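PDB 5N6G: GTN Reductase from Agrobacterium tumefaciens, which probably reduces activated carbon-carbon double bonds with a bound FMN and a nicotinamide cofactor, as an ene-reductase of the Old Yellow Enzyme family. Local coordinates for residues A124-Y129 with P236-F241. Sequence-based numbering, arbitrary orientation.
Sequences AKSKTY and PANDIF
N238 OD1 is approached by two oxygens. A water bridges it to the backbone of the other segment, donating to OD1 over 2.9 Å and to the carbonyl O of K127 over 2.8 Å, while S126 OG also lies 2.9 Å from N238 OD1. S126 is deposited in two conformers; in one of them OG, anti to the backbone N (chi1 -167°), comes close to the amide oxygen. At the far end of that amide, N238 ND2 donates to the carbonyl of N181, a residue of the 2-phenylacrylic acid pocket, so the rotation of the group is fixed from both ends. The second link is direct: K125 N donates to D239 OD2 at 2.9 Å, nearly straight at 167°, but reaches the oxygen from above the carboxylate plane, 51° out of it. The same oxygen rests against K125 CB at 3.4 Å. K125 is the centre of an inverse gamma turn, and its aliphatic chain runs away from the aspartate; NZ stays 6.3 Å from D239 OD1, a separation at which any attraction is probably modest. N238 and D239 both have positive phi, a tight bend that presents two successive side chains to 124-126. In the TIM-barrel fold of this family, the contact joins the loop between strand 227-231 and helix 245-256 to the approach to hairpin 127-131/137-141, whose Y129 touches the bound 2-phenylacrylic acid. The N238 side chain itself lies about 5 Å from that ligand. A water bridge and a single backbone-to-carboxylate bond thus make a small, hydrophilic seam, consistent with a surface junction beside the 2-phenylacrylic acid pocket that relies on polar links more than on apolar packing.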
loop_
_atom_site.group_PDB
_atom_site.type_symbol
_atom_site.label_atom_id
_atom_site.label_comp_id
_atom_site.label_asym_id
_atom_site.label_seq_id
_atom_site.Cartn_x
_atom_site.Cartn_y
_atom_site.Cartn_z
ATOM N N ALA A 124 1.330 -20.099 0.367
ATOM C CA ALA A 124 2.255 -19.306 1.178
ATOM C C ALA A 124 2.355 -19.868 2.581
ATOM O O ALA A 124 1.351 -20.284 3.168
ATOM C CB ALA A 124 1.787 -17.861 1.272
ATOM N N LYS A 125 3.579 -19.867 3.125
ATOM C CA LYS A 125 3.791 -20.120 4.544
ATOM C C LYS A 125 3.587 -18.783 5.242
ATOM O O LYS A 125 4.522 -18.056 5.579
ATOM C CB LYS A 125 5.164 -20.714 4.811
ATOM C CG LYS A 125 5.318 -21.180 6.266
ATOM C CD LYS A 125 6.528 -22.094 6.434
ATOM C CE LYS A 125 6.910 -22.250 7.900
ATOM N NZ LYS A 125 8.081 -21.395 8.262
ATOM N N SER A 126 2.313 -18.442 5.427
ATOM C CA SER A 126 1.903 -17.167 5.993
ATOM C C SER A 126 0.694 -17.414 6.883
ATOM O O SER A 126 0.110 -18.501 6.891
ATOM C CB SER A 126 1.571 -16.143 4.897
ATOM O OG SER A 126 1.471 -14.834 5.430
ATOM N N LYS A 127 0.349 -16.405 7.675
ATOM C CA LYS A 127 -0.761 -16.505 8.602
ATOM C C LYS A 127 -1.688 -15.327 8.403
ATOM O O LYS A 127 -1.266 -14.251 7.988
ATOM C CB LYS A 127 -0.283 -16.544 10.064
ATOM C CG LYS A 127 0.293 -17.882 10.467
ATOM C CD LYS A 127 0.832 -17.853 11.895
ATOM C CE LYS A 127 1.354 -19.220 12.320
ATOM N NZ LYS A 127 0.286 -20.254 12.273
ATOM N N THR A 128 -2.960 -15.543 8.718
ATOM C CA THR A 128 -3.931 -14.479 8.571
ATOM C C THR A 128 -4.876 -14.463 9.762
ATOM O O THR A 128 -4.768 -15.270 10.687
ATOM C CB THR A 128 -4.724 -14.586 7.265
ATOM O OG1 THR A 128 -5.637 -13.499 7.240
ATOM C CG2 THR A 128 -5.501 -15.902 7.145
ATOM N N TYR A 129 -5.805 -13.510 9.734
ATOM C CA TYR A 129 -6.751 -13.277 10.820
ATOM C C TYR A 129 -8.146 -13.510 10.260
ATOM O O TYR A 129 -8.545 -12.849 9.296
ATOM C CB TYR A 129 -6.618 -11.855 11.377
ATOM C CG TYR A 129 -5.214 -11.252 11.324
ATOM C CD1 TYR A 129 -4.079 -12.041 11.460
ATOM C CD2 TYR A 129 -5.030 -9.884 11.143
ATOM C CE1 TYR A 129 -2.812 -11.496 11.404
ATOM C CE2 TYR A 129 -3.755 -9.328 11.099
ATOM C CZ TYR A 129 -2.655 -10.146 11.229
ATOM O OH TYR A 129 -1.388 -9.618 11.188
ATOM N N PRO A 236 10.933 -9.650 2.257
ATOM C CA PRO A 236 10.570 -11.068 2.377
ATOM C C PRO A 236 9.145 -11.300 2.858
ATOM O O PRO A 236 8.779 -12.441 3.173
ATOM C CB PRO A 236 11.571 -11.547 3.413
ATOM C CG PRO A 236 11.731 -10.386 4.339
ATOM C CD PRO A 236 11.605 -9.163 3.475
ATOM N N ALA A 237 8.362 -10.247 2.955
ATOM C CA ALA A 237 6.997 -10.352 3.451
ATOM C C ALA A 237 6.214 -11.434 2.716
ATOM O O ALA A 237 6.269 -11.554 1.493
ATOM C CB ALA A 237 6.296 -9.003 3.279
ATOM N N ASN A 238 5.420 -12.180 3.482
ATOM C CA ASN A 238 4.470 -13.139 2.932
ATOM C C ASN A 238 5.152 -14.178 2.042
ATOM O O ASN A 238 4.602 -14.633 1.030
ATOM C CB ASN A 238 3.330 -12.408 2.232
ATOM C CG ASN A 238 2.491 -11.630 3.237
ATOM O OD1 ASN A 238 2.043 -12.208 4.236
ATOM N ND2 ASN A 238 2.382 -10.321 3.055
ATOM N N ASP A 239 6.328 -14.614 2.481
ATOM C CA ASP A 239 6.977 -15.832 1.997
ATOM C C ASP A 239 7.480 -15.724 0.559
ATOM O O ASP A 239 7.672 -16.755 -0.095
ATOM C CB ASP A 239 6.016 -17.025 2.122
ATOM C CG ASP A 239 6.717 -18.350 2.194
ATOM O OD1 ASP A 239 7.870 -18.400 2.674
ATOM O OD2 ASP A 239 6.090 -19.379 1.798
ATOM N N ILE A 240 7.729 -14.519 0.059
ATOM C CA ILE A 240 8.061 -14.287 -1.344
ATOM C C ILE A 240 9.569 -14.127 -1.483
ATOM O O ILE A 240 10.265 -13.772 -0.517
ATOM C CB ILE A 240 7.285 -13.062 -1.881
ATOM C CG1 ILE A 240 7.122 -13.145 -3.386
ATOM C CG2 ILE A 240 7.939 -11.751 -1.463
ATOM C CD1 ILE A 240 5.944 -12.348 -3.890
ATOM N N PHE A 241 10.095 -14.483 -2.658
ATOM C CA PHE A 241 11.538 -14.456 -2.909
ATOM C C PHE A 241 11.814 -14.084 -4.360
ATOM O O PHE A 241 11.158 -14.577 -5.274
ATOM C CB PHE A 241 12.194 -15.812 -2.588
ATOM C CG PHE A 241 13.638 -15.925 -2.997
ATOM C CD1 PHE A 241 14.665 -15.533 -2.141
ATOM C CD2 PHE A 241 13.980 -16.467 -4.225
ATOM C CE1 PHE A 241 16.012 -15.659 -2.537
ATOM C CE2 PHE A 241 15.297 -16.591 -4.606
ATOM C CZ PHE A 241 16.317 -16.179 -3.745
HETATM O O HOH W 1 0.148 -12.400 6.414
#